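Local coordinates for protein CRISPR pre-crRNA endoribonuclease Cas5d (Mannheimia succiniciproducens, PDB 3KG4) that processes precursor CRISPR RNA as a metal-independent Cas5-family endoribonuclease of an adaptive immune system against mobile genetic elements, at residues 15-19 and 156-161; 30-36 and 188-194; 41-45 and 150-156; 55-60 and 213-217. All coordinates share one frame; numbering follows the deposited sequence. Where two conformers were deposited one is given.

Interaction 1. Residues 15-19 and 156-161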
loop_
_atom_site.group_PDB
_atom_site.type_symbol
_atom_site.label_atom_id
_atom_site.label_comp_id
_atom_site.label_asym_id
_atom_site.label_seq_id
_atom_site.Cartn_x
_atom_site.Cartn_y
_atom_site.Cartn_z
ATOM N N TYR A 15 2.053 6.276 12.896
ATOM C CA TYR A 15 3.197 6.767 12.102
ATOM C C TYR A 15 3.493 5.940 10.847
ATOM O O TYR A 15 3.200 4.720 10.782
ATOM C CB TYR A 15 4.457 6.783 12.960
ATOM C CG TYR A 15 4.360 7.650 14.168
ATOM C CD1 TYR A 15 4.447 9.042 14.058
ATOM C CD2 TYR A 15 4.142 7.094 15.436
ATOM C CE1 TYR A 15 4.359 9.848 15.175
ATOM C CE2 TYR A 15 4.048 7.895 16.557
ATOM C CZ TYR A 15 4.166 9.264 16.423
ATOM O OH TYR A 15 4.079 10.059 17.531
ATOM N N ALA A 16 4.079 6.592 9.839
ATOM C CA ALA A 16 4.520 5.912 8.616
ATOM C C ALA A 16 5.720 6.635 8.036
ATOM O O ALA A 16 5.836 7.836 8.150
ATOM C CB ALA A 16 3.402 5.863 7.548
ATOM N N CYS A 17 6.577 5.902 7.373
ATOM C CA CYS A 17 7.689 6.503 6.693
ATOM C C CYS A 17 7.990 5.744 5.408
ATOM O O CYS A 17 8.600 4.670 5.422
ATOM C CB CYS A 17 8.943 6.574 7.593
ATOM S SG CYS A 17 10.192 7.589 6.789
ATOM N N PHE A 18 7.503 6.301 4.297
ATOM C CA PHE A 18 7.760 5.773 2.984
ATOM C C PHE A 18 8.868 6.610 2.376
ATOM O O PHE A 18 8.648 7.674 1.771
ATOM C CB PHE A 18 6.489 5.819 2.145
ATOM C CG PHE A 18 5.326 5.238 2.839
ATOM C CD1 PHE A 18 5.238 3.858 3.047
ATOM C CD2 PHE A 18 4.343 6.057 3.374
ATOM C CE1 PHE A 18 4.119 3.313 3.752
ATOM C CE2 PHE A 18 3.259 5.526 4.053
ATOM C CZ PHE A 18 3.144 4.162 4.243
ATOM N N THR A 19 10.083 6.135 2.573
ATOM C CA THR A 19 11.234 6.991 2.432
ATOM C C THR A 19 11.475 7.492 0.997
ATOM O O THR A 19 11.519 6.716 0.056
ATOM C CB THR A 19 12.495 6.243 2.958
ATOM O OG1 THR A 19 12.261 5.860 4.321
ATOM C CG2 THR A 19 13.722 7.145 2.851
ATOM N N MET A 156 4.462 0.139 7.957
ATOM C CA MET A 156 4.194 1.311 7.186
ATOM C C MET A 156 5.514 1.927 6.741
ATOM O O MET A 156 5.879 2.986 7.198
ATOM C CB MET A 156 3.409 2.278 8.046
ATOM C CG MET A 156 2.017 1.793 8.306
ATOM S SD MET A 156 0.982 1.986 6.809
ATOM C CE MET A 156 -0.475 2.366 7.643
ATOM N N GLY A 157 6.210 1.232 5.850
ATOM C CA GLY A 157 7.389 1.744 5.183
ATOM C C GLY A 157 8.712 1.431 5.854
ATOM O O GLY A 157 9.707 1.258 5.166
ATOM N N VAL A 158 8.746 1.425 7.172
ATOM C CA VAL A 158 9.953 1.014 7.901
ATOM C C VAL A 158 9.557 0.101 9.035
ATOM O O VAL A 158 8.474 0.221 9.601
ATOM C CB VAL A 158 10.767 2.225 8.454
ATOM C CG1 VAL A 158 11.329 3.085 7.281
ATOM C CG2 VAL A 158 9.913 3.050 9.403
ATOM N N ARG A 159 10.474 -0.790 9.402
ATOM C CA ARG A 159 10.172 -1.863 10.361
ATOM C C ARG A 159 9.584 -1.383 11.695
ATOM O O ARG A 159 8.725 -2.035 12.261
ATOM C CB ARG A 159 11.433 -2.754 10.576
ATOM N N GLU A 160 9.985 -0.217 12.175
ATOM C CA GLU A 160 9.557 0.231 13.493
ATOM C C GLU A 160 8.126 0.696 13.545
ATOM O O GLU A 160 7.612 0.949 14.630
ATOM C CB GLU A 160 10.471 1.354 14.013
ATOM N N PHE A 161 7.466 0.832 12.384
ATOM C CA PHE A 161 6.102 1.354 12.368
ATOM C C PHE A 161 5.143 0.287 11.865
ATOM O O PHE A 161 5.004 0.117 10.662
ATOM C CB PHE A 161 6.007 2.568 11.421
ATOM C CG PHE A 161 6.772 3.769 11.870
ATOM C CD1 PHE A 161 7.106 3.974 13.215
ATOM C CD2 PHE A 161 7.125 4.754 10.944
ATOM C CE1 PHE A 161 7.781 5.128 13.617
ATOM C CE2 PHE A 161 7.791 5.880 11.357
ATOM C CZ PHE A 161 8.128 6.064 12.708
HETATM O O HOH W 1 10.450 3.307 3.355
#
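F161 lays one face of its ring on Y15 CB, which stands 3.6 Å from the centroid and only 4° off the ring normal, a CH-pi contact over the centre. Y15 keeps CG anti to its carbonyl carbon (chi1 -60°), which carries the tyrosine ring away from this spot; the two rings are therefore slid apart, with centroids 5.6 Å apart and little overlap. C17 N sits at the edge of the F161 ring, in its plane, while pointing its hydrogen elsewhere: it donates to M156 O at 3.0 Å in a nearly straight bond. Beside that bond A16 CB rests on M156 CB at 3.6 Å. The M156 side chain, bent at chi2 and chi3, runs alongside F18 and brings SD to the edge of the phenyl ring, 4.0 Å from F18 CZ, a Met-aromatic contact. In the fold, the chain leaving strand 7-13 meets the loop that leads to strand 164-167, two neighbouring strands of the main antiparallel sheet. A water extends the backbone pairing, accepting from T19 N at 3.0 Å and donating to G157 O at 2.8 Å. What positions F161 is a type I turn from V158 to F161, closed by F161 N bonding V158 O; M156 N then bonds F161 O and draws the loop's ends together. On the 15-19 side, A16 pairs with L111 of strand 107-112 and F18 with Y30, and S29 OG bonds F18 N.

Interaction 2. Residues 30-36 and 188-194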
loop_
_atom_site.group_PDB
_atom_site.type_symbol
_atom_site.label_atom_id
_atom_site.label_comp_id
_atom_site.label_asym_id
_atom_site.label_seq_id
_atom_site.Cartn_x
_atom_site.Cartn_y
_atom_site.Cartn_z
ATOM N N TYR A 30 7.551 10.187 1.760
ATOM C CA TYR A 30 6.594 10.605 0.790
ATOM C C TYR A 30 5.304 10.992 1.506
ATOM O O TYR A 30 5.110 10.672 2.693
ATOM C CB TYR A 30 6.313 9.481 -0.134
ATOM C CG TYR A 30 7.283 9.234 -1.240
ATOM C CD1 TYR A 30 7.490 10.187 -2.244
ATOM C CD2 TYR A 30 7.902 8.015 -1.365
ATOM C CE1 TYR A 30 8.339 9.930 -3.314
ATOM C CE2 TYR A 30 8.760 7.747 -2.430
ATOM C CZ TYR A 30 8.963 8.720 -3.397
ATOM O OH TYR A 30 9.782 8.483 -4.473
ATOM N N ASP A 31 4.438 11.698 0.792
ATOM C CA ASP A 31 3.171 12.170 1.345
ATOM C C ASP A 31 2.164 11.075 1.600
ATOM O O ASP A 31 1.281 11.261 2.441
ATOM C CB ASP A 31 2.498 13.206 0.399
ATOM C CG ASP A 31 3.255 14.482 0.285
ATOM O OD1 ASP A 31 4.381 14.581 0.811
ATOM O OD2 ASP A 31 2.685 15.452 -0.301
ATOM N N VAL A 32 2.297 9.963 0.892
ATOM C CA VAL A 32 1.380 8.826 0.989
ATOM C C VAL A 32 2.181 7.541 0.752
ATOM O O VAL A 32 3.329 7.549 0.280
ATOM C CB VAL A 32 0.265 8.891 -0.100
ATOM C CG1 VAL A 32 -0.563 10.253 -0.006
ATOM C CG2 VAL A 32 0.870 8.782 -1.505
ATOM N N ILE A 33 1.518 6.430 1.024
ATOM C CA ILE A 33 2.069 5.128 0.730
ATOM C C ILE A 33 2.342 4.897 -0.770
ATOM O O ILE A 33 1.570 5.315 -1.656
ATOM C CB ILE A 33 1.134 4.020 1.355
ATOM C CG1 ILE A 33 1.806 2.642 1.279
ATOM C CG2 ILE A 33 -0.191 3.990 0.608
ATOM C CD1 ILE A 33 1.194 1.590 2.203
ATOM N N THR A 34 3.484 4.274 -1.053
ATOM C CA THR A 34 3.863 3.896 -2.379
ATOM C C THR A 34 3.208 2.567 -2.728
ATOM O O THR A 34 2.867 1.802 -1.826
ATOM C CB THR A 34 5.397 3.706 -2.477
ATOM O OG1 THR A 34 5.818 2.767 -1.461
ATOM C CG2 THR A 34 6.132 5.075 -2.258
ATOM N N PRO A 35 3.051 2.275 -4.038
ATOM C CA PRO A 35 2.617 0.965 -4.491
ATOM C C PRO A 35 3.549 -0.120 -3.927
ATOM O O PRO A 35 3.092 -1.166 -3.506
ATOM C CB PRO A 35 2.778 1.062 -6.002
ATOM C CG PRO A 35 2.527 2.593 -6.278
ATOM C CD PRO A 35 3.156 3.257 -5.138
ATOM N N SER A 36 4.860 0.171 -3.934
ATOM C CA SER A 36 5.898 -0.725 -3.416
ATOM C C SER A 36 5.618 -1.151 -1.969
ATOM O O SER A 36 5.587 -2.354 -1.647
ATOM C CB SER A 36 7.265 -0.022 -3.528
ATOM O OG SER A 36 8.302 -0.946 -3.317
ATOM N N LEU A 188 0.707 14.766 -6.433
ATOM C CA LEU A 188 1.785 14.350 -5.510
ATOM C C LEU A 188 3.148 14.312 -6.204
ATOM O O LEU A 188 4.155 14.108 -5.559
ATOM C CB LEU A 188 1.434 12.966 -4.910
ATOM C CG LEU A 188 0.176 13.042 -4.018
ATOM C CD1 LEU A 188 -0.378 11.709 -3.689
ATOM C CD2 LEU A 188 0.491 13.807 -2.751
ATOM N N GLY A 189 3.189 14.478 -7.523
ATOM C CA GLY A 189 4.478 14.489 -8.226
ATOM C C GLY A 189 4.969 13.062 -8.501
ATOM O O GLY A 189 4.210 12.087 -8.427
ATOM N N TRP A 190 6.245 12.952 -8.824
ATOM C CA TRP A 190 6.829 11.667 -9.202
ATOM C C TRP A 190 7.132 10.859 -7.944
ATOM O O TRP A 190 7.672 11.383 -6.977
ATOM C CB TRP A 190 8.077 11.904 -10.032
ATOM C CG TRP A 190 7.777 12.515 -11.338
ATOM C CD1 TRP A 190 7.997 13.825 -11.724
ATOM C CD2 TRP A 190 7.174 11.870 -12.449
ATOM N NE1 TRP A 190 7.531 14.011 -13.025
ATOM C CE2 TRP A 190 7.034 12.830 -13.481
ATOM C CE3 TRP A 190 6.748 10.557 -12.694
ATOM C CZ2 TRP A 190 6.515 12.508 -14.707
ATOM C CZ3 TRP A 190 6.220 10.253 -13.890
ATOM C CH2 TRP A 190 6.105 11.224 -14.900
ATOM N N MET A 191 6.707 9.613 -7.918
ATOM C CA MET A 191 6.869 8.801 -6.707
ATOM C C MET A 191 7.328 7.446 -7.178
ATOM O O MET A 191 6.974 7.020 -8.276
ATOM C CB MET A 191 5.531 8.599 -5.957
ATOM C CG MET A 191 4.937 9.804 -5.225
ATOM S SD MET A 191 3.547 9.507 -4.066
ATOM C CE MET A 191 4.279 8.064 -3.102
ATOM N N LEU A 192 8.064 6.741 -6.322
ATOM C CA LEU A 192 8.422 5.366 -6.605
ATOM C C LEU A 192 7.177 4.556 -6.837
ATOM O O LEU A 192 6.257 4.654 -6.029
ATOM C CB LEU A 192 9.151 4.790 -5.391
ATOM C CG LEU A 192 9.642 3.357 -5.608
ATOM C CD1 LEU A 192 10.829 3.439 -6.583
ATOM C CD2 LEU A 192 10.030 2.768 -4.232
ATOM N N HIS A 193 7.125 3.822 -7.955
ATOM C CA HIS A 193 6.101 2.831 -8.195
ATOM C C HIS A 193 6.623 1.511 -7.540
ATOM O O HIS A 193 6.032 0.976 -6.603
ATOM C CB HIS A 193 5.885 2.659 -9.684
ATOM C CG HIS A 193 4.689 1.832 -10.056
ATOM N ND1 HIS A 193 4.283 0.729 -9.335
ATOM C CD2 HIS A 193 3.824 1.934 -11.092
ATOM C CE1 HIS A 193 3.199 0.210 -9.883
ATOM N NE2 HIS A 193 2.905 0.913 -10.964
ATOM N N ASP A 194 7.732 0.996 -8.037
ATOM C CA ASP A 194 8.349 -0.199 -7.417
ATOM C C ASP A 194 9.766 -0.361 -7.949
ATOM O O ASP A 194 10.175 0.382 -8.815
ATOM C CB ASP A 194 7.503 -1.461 -7.728
ATOM C CG ASP A 194 7.323 -2.395 -6.513
ATOM O OD1 ASP A 194 6.191 -2.958 -6.374
ATOM O OD2 ASP A 194 8.294 -2.550 -5.705
#
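S36 OG donates a 2.9 Å hydrogen bond to D194 OD2, reaching this oxygen from above the carboxylate plane. The serine hydroxyl lies anti to its own backbone N (chi1 -167°), a setting that swings it out from the first turn of helix 35-45 to the aspartate. D194 OD1 forms a salt bridge with R39 one turn further on, so both carboxylate oxygens are engaged by helix 35-45. A tyrosine provides a further polar tie: Y30 OH accepts from L192 N at 3.1 Å. Over one face of the Y30 ring lies M191 CE, 4.0 Å from the centroid and displaced toward the rim, while the sulfur stands obliquely in a Met-aromatic contact. The bend at chi3 (48°) turns that methyl back into a pocket of V32 O, T34 CG2 and the tyrosine ring, with M191 SD 3.8 Å from V32 CG2. The loop after strand 27-28 and the start of helix 35-45 lie on strand 186-195, an outermost strand of the long antiparallel sheet; classic beta bulges opposite A208 and H204 interrupt its regular pleat. L192 O is buried by the contact without a hydrogen-bonding partner, 3.5 Å from P35 CD. P35 CB crosses H193 and presses on its backbone, 3.3 Å from H193 O. At the far end L188 CD1 touches V32 CG2 at 3.9 Å, while D31 turns its carboxylate to R186 in a salt bridge.

Interaction 3. Residues 41-45 and 150-156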
loop_
_atom_site.group_PDB
_atom_site.type_symbol
_atom_site.label_atom_id
_atom_site.label_comp_id
_atom_site.label_asym_id
_atom_site.label_seq_id
_atom_site.Cartn_x
_atom_site.Cartn_y
_atom_site.Cartn_z
ATOM N N ILE A 41 2.917 -4.952 2.098
ATOM C CA ILE A 41 1.958 -5.157 3.143
ATOM C C ILE A 41 1.055 -6.339 2.750
ATOM O O ILE A 41 0.803 -7.216 3.587
ATOM C CB ILE A 41 1.149 -3.888 3.442
ATOM C CG1 ILE A 41 1.984 -2.860 4.222
ATOM C CG2 ILE A 41 -0.184 -4.222 4.193
ATOM C CD1 ILE A 41 1.275 -1.523 4.420
ATOM N N LEU A 42 0.603 -6.374 1.480
ATOM C CA LEU A 42 -0.228 -7.479 1.010
ATOM C C LEU A 42 0.528 -8.833 1.063
ATOM O O LEU A 42 -0.037 -9.807 1.506
ATOM C CB LEU A 42 -0.721 -7.238 -0.402
ATOM C CG LEU A 42 -1.600 -5.981 -0.646
ATOM C CD1 LEU A 42 -2.075 -5.956 -2.123
ATOM C CD2 LEU A 42 -2.775 -5.912 0.267
ATOM N N SER A 43 1.778 -8.843 0.610
ATOM C CA SER A 43 2.628 -10.017 0.586
ATOM C C SER A 43 2.935 -10.575 1.983
ATOM O O SER A 43 3.079 -11.787 2.117
ATOM C CB SER A 43 3.924 -9.682 -0.145
ATOM O OG SER A 43 3.634 -9.237 -1.437
ATOM N N ALA A 44 2.986 -9.710 2.997
ATOM C CA ALA A 44 3.180 -10.086 4.400
ATOM C C ALA A 44 2.000 -10.903 4.949
ATOM O O ALA A 44 2.184 -11.805 5.791
ATOM C CB ALA A 44 3.382 -8.857 5.259
ATOM N N ILE A 45 0.802 -10.581 4.462
ATOM C CA ILE A 45 -0.401 -11.367 4.754
ATOM C C ILE A 45 -0.447 -12.665 3.921
ATOM O O ILE A 45 -0.623 -13.746 4.461
ATOM C CB ILE A 45 -1.681 -10.511 4.578
ATOM C CG1 ILE A 45 -1.676 -9.341 5.571
ATOM C CG2 ILE A 45 -2.932 -11.388 4.774
ATOM C CD1 ILE A 45 -2.722 -8.232 5.313
ATOM N N CYS A 150 -1.330 -12.692 9.961
ATOM C CA CYS A 150 -0.355 -12.317 8.954
ATOM C C CYS A 150 0.804 -13.219 9.126
ATOM O O CYS A 150 1.072 -13.667 10.224
ATOM C CB CYS A 150 0.120 -10.864 9.121
ATOM S SG CYS A 150 0.652 -10.422 10.819
ATOM N N PHE A 151 1.502 -13.471 8.038
ATOM C CA PHE A 151 2.680 -14.302 8.075
ATOM C C PHE A 151 3.828 -13.583 8.803
ATOM O O PHE A 151 4.330 -14.086 9.810
ATOM C CB PHE A 151 3.052 -14.714 6.649
ATOM C CG PHE A 151 4.240 -15.600 6.583
ATOM C CD1 PHE A 151 4.282 -16.788 7.320
ATOM C CD2 PHE A 151 5.331 -15.246 5.811
ATOM C CE1 PHE A 151 5.394 -17.613 7.288
ATOM C CE2 PHE A 151 6.449 -16.067 5.763
ATOM C CZ PHE A 151 6.481 -17.255 6.515
ATOM N N GLN A 152 4.231 -12.413 8.289
ATOM C CA GLN A 152 5.162 -11.483 8.985
ATOM C C GLN A 152 4.396 -10.180 9.213
ATOM O O GLN A 152 3.502 -9.859 8.430
ATOM C CB GLN A 152 6.469 -11.227 8.202
ATOM C CG GLN A 152 6.480 -11.692 6.729
ATOM C CD GLN A 152 7.477 -10.951 5.851
ATOM O OE1 GLN A 152 8.421 -10.323 6.336
ATOM N NE2 GLN A 152 7.267 -11.027 4.534
ATOM N N GLN A 153 4.691 -9.466 10.300
ATOM C CA GLN A 153 3.971 -8.232 10.629
ATOM C C GLN A 153 4.150 -7.208 9.477
ATOM O O GLN A 153 5.262 -6.927 9.077
ATOM C CB GLN A 153 4.447 -7.632 11.971
ATOM C CG GLN A 153 3.866 -6.219 12.325
ATOM C CD GLN A 153 2.390 -6.225 12.756
ATOM O OE1 GLN A 153 2.061 -6.703 13.838
ATOM N NE2 GLN A 153 1.504 -5.657 11.930
ATOM N N PRO A 154 3.042 -6.718 8.903
ATOM C CA PRO A 154 3.198 -5.605 7.946
ATOM C C PRO A 154 3.580 -4.282 8.642
ATOM O O PRO A 154 3.238 -4.033 9.790
ATOM C CB PRO A 154 1.829 -5.528 7.266
ATOM C CG PRO A 154 0.873 -6.109 8.217
ATOM C CD PRO A 154 1.637 -7.154 9.021
ATOM N N CYS A 155 4.286 -3.440 7.894
ATOM C CA CYS A 155 4.780 -2.190 8.426
ATOM C C CYS A 155 4.504 -1.079 7.430
ATOM O O CYS A 155 4.307 -1.324 6.244
ATOM C CB CYS A 155 6.276 -2.271 8.747
ATOM S SG CYS A 155 7.376 -2.300 7.355
ATOM N N MET A 156 4.462 0.139 7.957
ATOM C CA MET A 156 4.194 1.311 7.186
ATOM C C MET A 156 5.514 1.927 6.741
ATOM O O MET A 156 5.879 2.986 7.198
ATOM C CB MET A 156 3.409 2.278 8.046
ATOM C CG MET A 156 2.017 1.793 8.306
ATOM S SD MET A 156 0.982 1.986 6.809
ATOM C CE MET A 156 -0.475 2.366 7.643
#
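C150 opens the contact by resting CB on I45 CG1 at 4.3 Å, just where helix 35-45 ends. The next two residues put their amides to work on one oxygen: F151 N reaches A44 O at 2.9 Å in the carbonyl plane, and Q152 N reaches the same A44 O at 3.3 Å from a position tilted out of that plane. A last-turn carbonyl has no helical N-H ahead of it, and here a distant loop supplies two. F151 CG is anti to its backbone N (chi1 -179°), which sends the ring off to the exposed side, though F151 CB stays over the same oxygen. Q152 O then approaches A44 CB to 3.3 Å. The helix is the first of the two that pack on the ferredoxin-like sheet common to Cas5 and its RAMP relatives, and the loop joins the second, 135-146, to strand 164-167. Q153 NE2 bonds P154 O within the loop. At P154 the contact turns apolar: CB of its ring meets I41 CG2 at 3.9 Å, crossing the isoleucine at about a right angle. C155 offers only its backbone, with C155 O 3.4 Å from I41 CG1, before M156 SD meets the end of the same isoleucine, CD1, at 4.3 Å.

Interaction 4. Residues 55-60 and 213-217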
loop_
_atom_site.group_PDB
_atom_site.type_symbol
_atom_site.label_atom_id
_atom_site.label_comp_id
_atom_site.label_asym_id
_atom_site.label_seq_id
_atom_site.Cartn_x
_atom_site.Cartn_y
_atom_site.Cartn_z
ATOM N N ILE A 55 -1.018 -3.430 -7.435
ATOM C CA ILE A 55 -1.788 -2.381 -6.776
ATOM C C ILE A 55 -2.562 -1.619 -7.855
ATOM O O ILE A 55 -1.978 -1.188 -8.871
ATOM C CB ILE A 55 -0.906 -1.419 -5.969
ATOM C CG1 ILE A 55 0.003 -2.181 -4.993
ATOM C CG2 ILE A 55 -1.744 -0.455 -5.118
ATOM C CD1 ILE A 55 -0.733 -3.132 -4.075
ATOM N N ASP A 56 -3.855 -1.444 -7.623
ATOM C CA ASP A 56 -4.729 -0.721 -8.565
ATOM C C ASP A 56 -5.095 0.673 -8.064
ATOM O O ASP A 56 -5.098 1.654 -8.837
ATOM C CB ASP A 56 -5.986 -1.536 -8.835
ATOM C CG ASP A 56 -5.679 -2.868 -9.449
ATOM O OD1 ASP A 56 -4.995 -2.889 -10.485
ATOM O OD2 ASP A 56 -6.098 -3.906 -8.869
ATOM N N LYS A 57 -5.481 0.773 -6.818
ATOM C CA LYS A 57 -5.875 2.068 -6.269
ATOM C C LYS A 57 -5.355 2.203 -4.845
ATOM O O LYS A 57 -5.304 1.238 -4.106
ATOM C CB LYS A 57 -7.407 2.223 -6.284
ATOM C CG LYS A 57 -8.053 2.233 -7.691
ATOM C CD LYS A 57 -9.557 2.353 -7.578
ATOM C CE LYS A 57 -10.275 2.561 -8.948
ATOM N NZ LYS A 57 -11.748 2.560 -8.600
ATOM N N ILE A 58 -5.016 3.414 -4.448
ATOM C CA ILE A 58 -4.732 3.724 -3.063
ATOM C C ILE A 58 -5.673 4.842 -2.649
ATOM O O ILE A 58 -5.582 5.950 -3.179
ATOM C CB ILE A 58 -3.238 4.212 -2.878
ATOM C CG1 ILE A 58 -2.258 3.088 -3.268
ATOM C CG2 ILE A 58 -3.036 4.720 -1.483
ATOM C CD1 ILE A 58 -0.821 3.592 -3.606
ATOM N N TYR A 59 -6.556 4.555 -1.703
ATOM C CA TYR A 59 -7.426 5.552 -1.105
ATOM C C TYR A 59 -6.757 6.162 0.102
ATOM O O TYR A 59 -6.375 5.444 1.025
ATOM C CB TYR A 59 -8.725 4.921 -0.638
ATOM C CG TYR A 59 -9.548 4.276 -1.705
ATOM C CD1 TYR A 59 -10.663 4.918 -2.251
ATOM C CD2 TYR A 59 -9.217 3.016 -2.190
ATOM C CE1 TYR A 59 -11.448 4.264 -3.230
ATOM C CE2 TYR A 59 -9.957 2.394 -3.164
ATOM C CZ TYR A 59 -11.088 2.998 -3.662
ATOM O OH TYR A 59 -11.805 2.299 -4.620
ATOM N N VAL A 60 -6.651 7.483 0.119
ATOM C CA VAL A 60 -6.005 8.211 1.193
ATOM C C VAL A 60 -7.067 8.841 2.059
ATOM O O VAL A 60 -7.783 9.739 1.600
ATOM C CB VAL A 60 -5.100 9.343 0.674
ATOM C CG1 VAL A 60 -4.465 10.062 1.838
ATOM C CG2 VAL A 60 -4.057 8.787 -0.230
ATOM N N GLY A 213 -9.681 11.803 -3.491
ATOM C CA GLY A 213 -9.166 10.969 -2.432
ATOM C C GLY A 213 -8.526 9.678 -2.878
ATOM O O GLY A 213 -8.148 8.870 -2.021
ATOM N N VAL A 214 -8.420 9.449 -4.183
ATOM C CA VAL A 214 -7.923 8.187 -4.718
ATOM C C VAL A 214 -6.775 8.377 -5.714
ATOM O O VAL A 214 -6.813 9.267 -6.584
ATOM C CB VAL A 214 -9.036 7.355 -5.450
ATOM C CG1 VAL A 214 -8.508 5.970 -5.911
ATOM C CG2 VAL A 214 -10.254 7.184 -4.592
ATOM N N ILE A 215 -5.768 7.518 -5.579
ATOM C CA ILE A 215 -4.651 7.450 -6.485
ATOM C C ILE A 215 -4.789 6.207 -7.317
ATOM O O ILE A 215 -4.763 5.069 -6.789
ATOM C CB ILE A 215 -3.306 7.394 -5.752
ATOM C CG1 ILE A 215 -3.187 8.551 -4.800
ATOM C CG2 ILE A 215 -2.111 7.370 -6.781
ATOM C CD1 ILE A 215 -2.057 8.429 -3.753
ATOM N N ASP A 216 -4.948 6.405 -8.633
ATOM C CA ASP A 216 -4.939 5.279 -9.533
ATOM C C ASP A 216 -3.492 4.953 -9.908
ATOM O O ASP A 216 -2.682 5.834 -10.238
ATOM C CB ASP A 216 -5.919 5.471 -10.730
ATOM C CG ASP A 216 -7.441 5.141 -10.327
ATOM O OD1 ASP A 216 -8.057 4.168 -10.826
ATOM O OD2 ASP A 216 -8.023 5.839 -9.463
ATOM N N VAL A 217 -3.134 3.677 -9.765
ATOM C CA VAL A 217 -1.775 3.241 -9.981
ATOM C C VAL A 217 -1.690 2.560 -11.340
ATOM O O VAL A 217 -2.384 1.546 -11.587
ATOM C CB VAL A 217 -1.324 2.250 -8.860
ATOM C CG1 VAL A 217 0.106 1.763 -9.133
ATOM C CG2 VAL A 217 -1.433 2.923 -7.515
HETATM O O HOH W 2 -1.811 -0.979 -11.408
HETATM O O HOH W 3 -5.448 1.823 -11.748
#
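Y59 has V214 CG1 over the centre of one ring face, 4.3 Å above the plane, while the other methyl, V214 CG2, comes to 3.3 Å from Y59 CD1, a tight approach. The two side chains run side by side on the same face of the sheet, from a non-hydrogen-bonded pair, and E119 takes the tyrosine hydroxyl. The second flat group, the D216 carboxylate, lies alongside the extended K57 chain, OD1 standing 3.3 Å from K57 CE. The lysine runs past it: K57 NZ is 4.6 Å from D216 OD1, beyond a salt bridge, and has a weak, long ion pair with E119. Between the strands the backbones bond in antiparallel register. I58 and I215 exchange two bonds, I58 N to I215 O and I215 N to I58 O, both 2.9 Å, and V60 N meets G213 O nearly along the C=O axis at 3.0 Å. V217 N reaches D56 O from above the carbonyl plane (43°), beside the point where a classic beta bulge sets D56 and K57 opposite E119. On the other face I58 and I215 bury their chains, and I58 CD1 touches V217 CG2 at 4.0 Å. Strand 214-216 thereby carries the ferredoxin-like sheet onward to strand 203-211, with strand 114-124 flanking 51-60 on its other edge and helix 35-45 meeting I55 and V217.

In the fold
Interactions 2 and 3 take the two ends of helix 35-45, and interactions 1 and 4 touch it or the loop before it. Interaction 2 is the most buried: methionine, tyrosine and valine packing with a few polar ties at the helix start. Interaction 3 lies toward the surface at the helix end, where backbone amides of a loop do the bonding. The two touch through I33 and I41. Interaction 4 is a regular strand pair with a buried and a more exposed face; its I215 meets L188 of interaction 2. Interaction 1, on the opposite side of the chain's centre from interaction 4, relies on aromatic contacts and shares M156 with interaction 3, while F18 packs on I33.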